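Local coordinates for DUF1780 domain-containing protein (Pseudomonas aeruginosa, PDB 1Y0K), which is of unknown function but is assigned to a family of putative endonucleases in the PD-(D/E)XK nuclease clan, at residues R31-R36 with L142-L147; K63-E68 with E138-A143; I109-L114 with F154-P159. All blocks are in the same frame, centred on the assembly; numbering follows the deposited sequence.

In the fold
Contacts 1 and 2 are buried, contact 1 nearest the centre of the chain, whereas contact 3 is a partly buried junction about 19 Å from contact 1 and 23 Å from contact 2, centre to centre. The first two share strand 140-146: contact 1 lays helix 26-40 across it, and contact 2 pairs it with strand 65-73. They meet where C34 SG touches F67 CD2. Chemistry follows place. Helix on sheet is wholly apolar, strand on strand is a parallel hydrogen-bond ladder with a buried aspartate at its start, and the peripheral contact combines a hydroxyl, a water and a methyl on a ring. L114 of contact 3 reaches V145 and L147 of 142-147.

Contact 1: residues R31-R36 with L142-L147; sequences RWVCQR and LAFVNL
Helix 31-36 runs across strand 142-146 almost at right angles: the axes of the two segments make 88° and approach to 9.3 Å, with V33 and F144 nearest in register. V33 and F144 aim their side chains at each other's segment, and the valine straddles the start of the phenylalanine. V33 CG2 lies 3.8 Å from F144 CB, and CG1 also rests near that CB while reaching L142 CD2 at 3.8 Å. L142 CD2 in turn sits under the next helical residue, 4.0 Å from both CA and SG of C34. V33 and L142 pass one another in opposite directions, and L142 CD2 thus touches both V33 and C34.

At the other end of the patch W32 meets F144 as an offset edge-to-face pair. The six-membered ring of W32 brings its CZ3-CH2 edge over a face of F144, with W32 CZ3 3.5 Å from F144 CE1, ring centroids 5.2 Å apart and planes at 63°. W32 leaves the helix with CG anti to its backbone N (chi1 174°), which carries the far end of the indole to the strand although its CB does not point there. One indole face is occupied by R36 CG, 3.7 Å above the ring plane and over its centre, so the aliphatic part of the arginine backs the indole. L21 of helix 3-23 and V175 of strand 171-175 also touch F144. The result is the buried apolar interface of an alpha/beta fold, a helix packed crosswise on a central strand of a mixed sheet.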
loop_
_atom_site.group_PDB
_atom_site.type_symbol
_atom_site.label_atom_id
_atom_site.label_comp_id
_atom_site.label_asym_id
_atom_site.label_seq_id
_atom_site.Cartn_x
_atom_site.Cartn_y
_atom_site.Cartn_z
ATOM N N ARG A 31 -8.511 4.718 -6.541
ATOM C CA ARG A 31 -8.622 6.028 -5.892
ATOM C C ARG A 31 -8.920 5.864 -4.395
ATOM O O ARG A 31 -8.359 6.575 -3.554
ATOM C CB ARG A 31 -9.709 6.872 -6.558
ATOM C CG ARG A 31 -9.612 8.348 -6.206
ATOM C CD ARG A 31 -10.955 9.038 -6.262
ATOM N NE ARG A 31 -11.842 8.456 -5.265
ATOM C CZ ARG A 31 -12.864 7.662 -5.543
ATOM N NH1 ARG A 31 -13.578 7.146 -4.556
ATOM N NH2 ARG A 31 -13.173 7.386 -6.803
ATOM N N TRP A 32 -9.780 4.906 -4.067
ATOM C CA TRP A 32 -10.134 4.636 -2.679
ATOM C C TRP A 32 -8.868 4.279 -1.893
ATOM O O TRP A 32 -8.668 4.788 -0.801
ATOM C CB TRP A 32 -11.184 3.512 -2.619
ATOM C CG TRP A 32 -11.563 3.003 -1.235
ATOM C CD1 TRP A 32 -12.619 3.408 -0.476
ATOM C CD2 TRP A 32 -10.915 1.957 -0.499
ATOM N NE1 TRP A 32 -12.657 2.698 0.711
ATOM C CE2 TRP A 32 -11.623 1.797 0.717
ATOM C CE3 TRP A 32 -9.795 1.138 -0.747
ATOM C CZ2 TRP A 32 -11.248 0.856 1.686
ATOM C CZ3 TRP A 32 -9.419 0.192 0.217
ATOM C CH2 TRP A 32 -10.149 0.058 1.421
ATOM N N VAL A 33 -8.006 3.432 -2.459
ATOM C CA VAL A 33 -6.742 3.074 -1.790
ATOM C C VAL A 33 -5.895 4.327 -1.525
ATOM O O VAL A 33 -5.369 4.520 -0.420
ATOM C CB VAL A 33 -5.927 2.049 -2.606
ATOM C CG1 VAL A 33 -4.535 1.870 -2.013
ATOM C CG2 VAL A 33 -6.656 0.698 -2.635
ATOM N N CYS A 34 -5.763 5.170 -2.542
ATOM C CA CYS A 34 -5.021 6.422 -2.401
ATOM C C CYS A 34 -5.620 7.287 -1.289
ATOM O O CYS A 34 -4.888 7.830 -0.474
ATOM C CB CYS A 34 -4.988 7.183 -3.729
ATOM S SG CYS A 34 -4.047 6.306 -5.013
ATOM N N GLN A 35 -6.943 7.418 -1.255
ATOM C CA GLN A 35 -7.567 8.218 -0.191
ATOM C C GLN A 35 -7.267 7.663 1.195
ATOM O O GLN A 35 -6.933 8.422 2.101
ATOM C CB GLN A 35 -9.074 8.320 -0.393
ATOM C CG GLN A 35 -9.474 9.289 -1.485
ATOM C CD GLN A 35 -10.976 9.498 -1.510
ATOM O OE1 GLN A 35 -11.588 9.845 -0.496
ATOM N NE2 GLN A 35 -11.574 9.279 -2.653
ATOM N N ARG A 36 -7.380 6.344 1.361
ATOM C CA ARG A 36 -7.101 5.703 2.663
ATOM C C ARG A 36 -5.657 5.961 3.098
ATOM O O ARG A 36 -5.378 6.229 4.272
ATOM C CB ARG A 36 -7.372 4.191 2.609
ATOM C CG ARG A 36 -8.846 3.768 2.308
ATOM C CD ARG A 36 -9.909 4.330 3.306
ATOM N NE ARG A 36 -10.251 5.754 3.162
ATOM C CZ ARG A 36 -10.936 6.298 2.151
ATOM N NH1 ARG A 36 -11.197 7.603 2.150
ATOM N NH2 ARG A 36 -11.347 5.566 1.124
ATOM N N LEU A 142 2.082 1.830 -4.618
ATOM C CA LEU A 142 1.224 1.827 -3.429
ATOM C C LEU A 142 0.472 0.506 -3.348
ATOM O O LEU A 142 -0.407 0.234 -4.172
ATOM C CB LEU A 142 0.240 3.001 -3.460
ATOM C CG LEU A 142 -0.728 3.128 -2.279
ATOM C CD1 LEU A 142 0.040 3.260 -0.948
ATOM C CD2 LEU A 142 -1.676 4.320 -2.487
ATOM N N ALA A 143 0.844 -0.319 -2.369
ATOM C CA ALA A 143 0.221 -1.633 -2.191
ATOM C C ALA A 143 -0.881 -1.535 -1.161
ATOM O O ALA A 143 -0.640 -1.020 -0.062
ATOM C CB ALA A 143 1.264 -2.653 -1.703
ATOM N N PHE A 144 -2.079 -2.025 -1.494
ATOM C CA PHE A 144 -3.106 -2.239 -0.466
ATOM C C PHE A 144 -2.985 -3.689 -0.004
ATOM O O PHE A 144 -3.199 -4.622 -0.784
ATOM C CB PHE A 144 -4.518 -1.938 -0.973
ATOM C CG PHE A 144 -5.570 -2.112 0.087
ATOM C CD1 PHE A 144 -5.842 -1.072 0.972
ATOM C CD2 PHE A 144 -6.263 -3.313 0.217
ATOM C CE1 PHE A 144 -6.801 -1.220 1.979
ATOM C CE2 PHE A 144 -7.231 -3.468 1.226
ATOM C CZ PHE A 144 -7.489 -2.418 2.104
ATOM N N VAL A 145 -2.579 -3.851 1.249
ATOM C CA VAL A 145 -2.255 -5.147 1.814
ATOM C C VAL A 145 -3.339 -5.569 2.820
ATOM O O VAL A 145 -3.580 -4.890 3.827
ATOM C CB VAL A 145 -0.851 -5.139 2.486
ATOM C CG1 VAL A 145 -0.467 -6.559 2.936
ATOM C CG2 VAL A 145 0.201 -4.601 1.530
ATOM N N ASN A 146 -3.973 -6.705 2.545
ATOM C CA ASN A 146 -5.079 -7.182 3.364
ATOM C C ASN A 146 -5.147 -8.705 3.337
ATOM O O ASN A 146 -5.584 -9.297 2.362
ATOM C CB ASN A 146 -6.405 -6.569 2.901
ATOM C CG ASN A 146 -7.555 -6.922 3.822
ATOM O OD1 ASN A 146 -7.436 -6.819 5.047
ATOM N ND2 ASN A 146 -8.666 -7.359 3.241
ATOM N N LEU A 147 -4.704 -9.319 4.428
ATOM C CA LEU A 147 -4.589 -10.772 4.512
ATOM C C LEU A 147 -5.555 -11.265 5.567
ATOM O O LEU A 147 -5.504 -10.804 6.700
ATOM C CB LEU A 147 -3.158 -11.174 4.892
ATOM C CG LEU A 147 -2.004 -10.583 4.061
ATOM C CD1 LEU A 147 -0.652 -10.933 4.671
ATOM C CD2 LEU A 147 -2.065 -11.033 2.601
#

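Contact 2: residues K63-E68 with E138-A143; sequences KGAGFE and ELDLLA
D140 holds CG anti to its own carbonyl carbon, beside its backbone N (chi1 -56°), and this swings the carboxylate across to G66 of the neighbouring strand. There OD2 takes the G66 N-H on its anti lone pair, at 2.8 Å and 165°. The backbone of D140 grips the same strand: its N donates to G66 O, and its O accepts from E68 N at 2.9 Å, with that donor standing above the carbonyl plane. L142 N to E68 O continues the parallel ladder, in which F67 pairs with D140 and E68 with L141.

On the D140 side of the sheet, the F67 ring has A65 CB over one face, 3.8 Å above its plane, and L142 CD2 over the opposite one at 4.2 Å, both toward the rim. On the other side E68 and L141 run side by side, E68 CG 3.6 Å from L141 CD1. The bend of E68 at chi2 (76°) accompanies a carboxylate whose OE2 forms a salt bridge with K125, while D59 OD2 lies close to E68 OE1.

D140 is further held by a salt bridge from R170 to OD2 and a hydrogen bond from S171 to OD1. Helix 26-40 packs against F67 and L142, helix 119-132 against L139 and L141 from the E68 side, and strand 171-175 flanks 140-146 on its other edge.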
loop_
_atom_site.group_PDB
_atom_site.type_symbol
_atom_site.label_atom_id
_atom_site.label_comp_id
_atom_site.label_asym_id
_atom_site.label_seq_id
_atom_site.Cartn_x
_atom_site.Cartn_y
_atom_site.Cartn_z
ATOM N N LYS A 63 -1.211 15.485 -6.847
ATOM C CA LYS A 63 -0.190 16.484 -6.469
ATOM C C LYS A 63 1.269 16.045 -6.691
ATOM O O LYS A 63 2.105 16.059 -5.766
ATOM C CB LYS A 63 -0.391 16.926 -5.019
ATOM C CG LYS A 63 -1.758 17.519 -4.751
ATOM C CD LYS A 63 -1.879 17.998 -3.306
ATOM C CE LYS A 63 -3.247 18.635 -3.086
ATOM N NZ LYS A 63 -3.322 19.453 -1.842
ATOM N N GLY A 64 1.565 15.647 -7.917
ATOM C CA GLY A 64 2.922 15.272 -8.273
ATOM C C GLY A 64 3.214 13.788 -8.106
ATOM O O GLY A 64 4.163 13.281 -8.714
ATOM N N ALA A 65 2.423 13.104 -7.276
ATOM C CA ALA A 65 2.533 11.643 -7.142
ATOM C C ALA A 65 1.911 10.942 -8.337
ATOM O O ALA A 65 0.908 11.396 -8.881
ATOM C CB ALA A 65 1.883 11.148 -5.838
ATOM N N GLY A 66 2.524 9.835 -8.740
ATOM C CA GLY A 66 1.976 8.980 -9.786
ATOM C C GLY A 66 1.751 7.629 -9.133
ATOM O O GLY A 66 2.607 6.748 -9.185
ATOM N N PHE A 67 0.595 7.471 -8.504
ATOM C CA PHE A 67 0.356 6.259 -7.719
ATOM C C PHE A 67 0.015 5.083 -8.607
ATOM O O PHE A 67 -1.005 5.094 -9.311
ATOM C CB PHE A 67 -0.769 6.473 -6.706
ATOM C CG PHE A 67 -0.370 7.277 -5.491
ATOM C CD1 PHE A 67 0.719 6.894 -4.699
ATOM C CD2 PHE A 67 -1.113 8.379 -5.117
ATOM C CE1 PHE A 67 1.074 7.630 -3.564
ATOM C CE2 PHE A 67 -0.788 9.110 -3.973
ATOM C CZ PHE A 67 0.317 8.741 -3.202
ATOM N N GLU A 68 0.884 4.068 -8.552
ATOM C CA GLU A 68 0.682 2.801 -9.230
ATOM C C GLU A 68 0.180 1.827 -8.165
ATOM O O GLU A 68 0.937 1.387 -7.298
ATOM C CB GLU A 68 2.010 2.351 -9.843
ATOM C CG GLU A 68 2.068 0.925 -10.391
ATOM C CD GLU A 68 1.375 0.763 -11.712
ATOM O OE1 GLU A 68 0.688 1.715 -12.171
ATOM O OE2 GLU A 68 1.533 -0.338 -12.298
ATOM N N GLU A 138 9.543 7.193 -12.287
ATOM C CA GLU A 138 8.503 8.219 -12.179
ATOM C C GLU A 138 7.273 7.684 -11.442
ATOM O O GLU A 138 6.271 8.394 -11.293
ATOM C CB GLU A 138 8.107 8.766 -13.564
ATOM C CG GLU A 138 9.202 9.629 -14.222
ATOM C CD GLU A 138 9.483 10.938 -13.481
ATOM O OE1 GLU A 138 8.549 11.530 -12.905
ATOM O OE2 GLU A 138 10.653 11.388 -13.481
ATOM N N LEU A 139 7.368 6.441 -10.971
ATOM C CA LEU A 139 6.216 5.754 -10.386
ATOM C C LEU A 139 6.327 5.623 -8.872
ATOM O O LEU A 139 7.366 5.222 -8.341
ATOM C CB LEU A 139 6.039 4.362 -11.018
ATOM C CG LEU A 139 5.811 4.293 -12.539
ATOM C CD1 LEU A 139 5.650 2.842 -13.000
ATOM C CD2 LEU A 139 4.606 5.132 -12.977
ATOM N N ASP A 140 5.237 5.966 -8.202
ATOM C CA ASP A 140 5.102 5.808 -6.755
ATOM C C ASP A 140 4.210 4.609 -6.467
ATOM O O ASP A 140 2.987 4.686 -6.588
ATOM C CB ASP A 140 4.496 7.080 -6.174
ATOM C CG ASP A 140 5.311 8.319 -6.533
ATOM O OD1 ASP A 140 6.515 8.343 -6.204
ATOM O OD2 ASP A 140 4.749 9.266 -7.132
ATOM N N LEU A 141 4.826 3.486 -6.124
ATOM C CA LEU A 141 4.068 2.256 -5.927
ATOM C C LEU A 141 3.324 2.302 -4.599
ATOM O O LEU A 141 3.868 2.758 -3.592
ATOM C CB LEU A 141 4.989 1.031 -5.990
ATOM C CG LEU A 141 5.357 0.512 -7.399
ATOM C CD1 LEU A 141 4.300 -0.427 -7.890
ATOM C CD2 LEU A 141 5.583 1.623 -8.445
ATOM N N LEU A 142 2.082 1.830 -4.618
ATOM C CA LEU A 142 1.224 1.827 -3.429
ATOM C C LEU A 142 0.472 0.506 -3.348
ATOM O O LEU A 142 -0.407 0.234 -4.172
ATOM C CB LEU A 142 0.240 3.001 -3.460
ATOM C CG LEU A 142 -0.728 3.128 -2.279
ATOM C CD1 LEU A 142 0.040 3.260 -0.948
ATOM C CD2 LEU A 142 -1.676 4.320 -2.487
ATOM N N ALA A 143 0.844 -0.319 -2.369
ATOM C CA ALA A 143 0.221 -1.633 -2.191
ATOM C C ALA A 143 -0.881 -1.535 -1.161
ATOM O O ALA A 143 -0.640 -1.020 -0.062
ATOM C CB ALA A 143 1.264 -2.653 -1.703
#

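Contact 3: residues I109-L114 with F154-P159; sequences IAAAEL and FNTPFP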
loop_
_atom_site.group_PDB
_atom_site.type_symbol
_atom_site.label_atom_id
_atom_site.label_comp_id
_atom_site.label_asym_id
_atom_site.label_seq_id
_atom_site.Cartn_x
_atom_site.Cartn_y
_atom_site.Cartn_z
ATOM N N ILE A 109 2.578 -12.097 11.456
ATOM C CA ILE A 109 3.644 -12.214 10.471
ATOM C C ILE A 109 4.657 -11.086 10.680
ATOM O O ILE A 109 4.264 -9.930 10.801
ATOM C CB ILE A 109 3.021 -12.209 9.022
ATOM C CG1 ILE A 109 4.067 -12.424 7.942
ATOM C CG2 ILE A 109 2.195 -10.961 8.762
ATOM C CD1 ILE A 109 3.457 -12.579 6.538
ATOM N N ALA A 110 5.949 -11.423 10.727
ATOM C CA ALA A 110 7.004 -10.425 10.878
ATOM C C ALA A 110 6.965 -9.414 9.735
ATOM O O ALA A 110 6.535 -9.728 8.621
ATOM C CB ALA A 110 8.381 -11.089 10.955
ATOM N N ALA A 111 7.409 -8.196 10.019
ATOM C CA ALA A 111 7.406 -7.128 9.027
ATOM C C ALA A 111 8.169 -7.532 7.773
ATOM O O ALA A 111 7.766 -7.190 6.663
ATOM C CB ALA A 111 7.974 -5.847 9.617
ATOM N N ALA A 112 9.272 -8.256 7.957
ATOM C CA ALA A 112 10.087 -8.731 6.846
ATOM C C ALA A 112 9.277 -9.630 5.917
ATOM O O ALA A 112 9.313 -9.468 4.695
ATOM C CB ALA A 112 11.327 -9.472 7.380
ATOM N N GLU A 113 8.543 -10.571 6.505
ATOM C CA GLU A 113 7.726 -11.510 5.733
ATOM C C GLU A 113 6.538 -10.795 5.083
ATOM O O GLU A 113 6.179 -11.106 3.947
ATOM C CB GLU A 113 7.254 -12.677 6.608
ATOM C CG GLU A 113 8.275 -13.803 6.833
ATOM C CD GLU A 113 9.467 -13.411 7.694
ATOM O OE1 GLU A 113 9.357 -12.468 8.510
ATOM O OE2 GLU A 113 10.530 -14.052 7.553
ATOM N N LEU A 114 5.952 -9.828 5.794
ATOM C CA LEU A 114 4.864 -9.004 5.254
ATOM C C LEU A 114 5.339 -8.239 4.012
ATOM O O LEU A 114 4.694 -8.239 2.959
ATOM C CB LEU A 114 4.389 -8.014 6.320
ATOM C CG LEU A 114 3.298 -7.022 5.931
ATOM C CD1 LEU A 114 2.009 -7.763 5.608
ATOM C CD2 LEU A 114 3.082 -6.007 7.066
ATOM N N PHE A 154 3.777 -6.003 14.767
ATOM C CA PHE A 154 4.291 -4.646 14.831
ATOM C C PHE A 154 5.488 -4.487 15.782
ATOM O O PHE A 154 6.107 -3.416 15.854
ATOM C CB PHE A 154 3.143 -3.668 15.159
ATOM C CG PHE A 154 2.088 -3.593 14.075
ATOM C CD1 PHE A 154 0.795 -4.074 14.299
ATOM C CD2 PHE A 154 2.397 -3.062 12.827
ATOM C CE1 PHE A 154 -0.180 -4.002 13.302
ATOM C CE2 PHE A 154 1.443 -2.998 11.819
ATOM C CZ PHE A 154 0.150 -3.468 12.053
ATOM N N ASN A 155 5.833 -5.562 16.484
ATOM C CA ASN A 155 7.017 -5.559 17.344
ATOM C C ASN A 155 8.303 -5.894 16.606
ATOM O O ASN A 155 9.382 -5.909 17.211
ATOM C CB ASN A 155 6.823 -6.509 18.523
ATOM C CG ASN A 155 5.688 -6.077 19.427
ATOM O OD1 ASN A 155 5.379 -4.887 19.530
ATOM N ND2 ASN A 155 5.044 -7.040 20.064
ATOM N N THR A 156 8.176 -6.158 15.308
ATOM C CA THR A 156 9.303 -6.531 14.460
ATOM C C THR A 156 9.635 -5.369 13.515
ATOM O O THR A 156 8.737 -4.652 13.058
ATOM C CB THR A 156 9.015 -7.828 13.668
ATOM O OG1 THR A 156 7.914 -7.617 12.767
ATOM C CG2 THR A 156 8.643 -8.961 14.627
ATOM N N PRO A 157 10.930 -5.148 13.253
ATOM C CA PRO A 157 11.335 -4.031 12.405
ATOM C C PRO A 157 11.250 -4.328 10.899
ATOM O O PRO A 157 11.432 -5.466 10.498
ATOM C CB PRO A 157 12.791 -3.802 12.812
ATOM C CG PRO A 157 13.278 -5.117 13.288
ATOM C CD PRO A 157 12.081 -5.914 13.766
ATOM N N PHE A 158 10.970 -3.305 10.091
ATOM C CA PHE A 158 11.017 -3.462 8.631
ATOM C C PHE A 158 12.453 -3.422 8.128
ATOM O O PHE A 158 13.156 -2.429 8.357
ATOM C CB PHE A 158 10.201 -2.372 7.939
ATOM C CG PHE A 158 8.733 -2.598 8.000
ATOM C CD1 PHE A 158 8.002 -2.221 9.129
ATOM C CD2 PHE A 158 8.072 -3.207 6.935
ATOM C CE1 PHE A 158 6.633 -2.430 9.193
ATOM C CE2 PHE A 158 6.691 -3.419 6.991
ATOM C CZ PHE A 158 5.971 -3.028 8.114
ATOM N N PRO A 159 12.897 -4.497 7.445
ATOM C CA PRO A 159 14.251 -4.489 6.910
ATOM C C PRO A 159 14.328 -3.564 5.695
ATOM O O PRO A 159 13.284 -3.254 5.099
ATOM C CB PRO A 159 14.464 -5.946 6.499
ATOM C CG PRO A 159 13.118 -6.445 6.166
ATOM C CD PRO A 159 12.188 -5.751 7.121
HETATM O O HOH W 1 10.764 -8.221 10.554
#
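F158 turns its ring to A111: from CB, CG lies anti to the carbonyl carbon (chi1 -77°), and the ring then spreads against the start of the helix. All six ring carbons are 3.7-3.8 Å from A111 CB, because the methyl sits almost exactly over the ring centre. It is a CH-pi contact, A111 CB 3.5 Å from the F158 centroid and only 3° off the ring normal. CD2 and CE2 also come near A111 O, and CZ, at the tip, has a looser neighbour in L114 CD2 at 4.3 Å.

The same methyl has P157 O and T156 OG1 as further neighbours, making A111 the pivot of the contact. Its backbone N-H, in the first turn after the N-cap residue A110, is taken by T156 OG1 at 2.9 Å and 165°. T156 holds OG1 between its backbone N and carbonyl carbon, and the same hydroxyl is hydrogen-bonded to D153 O. The next amide, A112 N, gives its hydrogen to a water at 3.0 Å, and that water donates to P157 O. Beyond it, P159 lays its ring alongside A112, P159 CG 3.7 Å from A112 CB.

The loop leaving strand 150-153 thus packs against the start of helix 111-116, just where strand 107-110, the parallel partner of strand 150-153 in a two-stranded sheet, becomes helix. Q115 of the helix binds P159 O, while strand 179-185 touches both segments, F179 on L114 and R181 on F158.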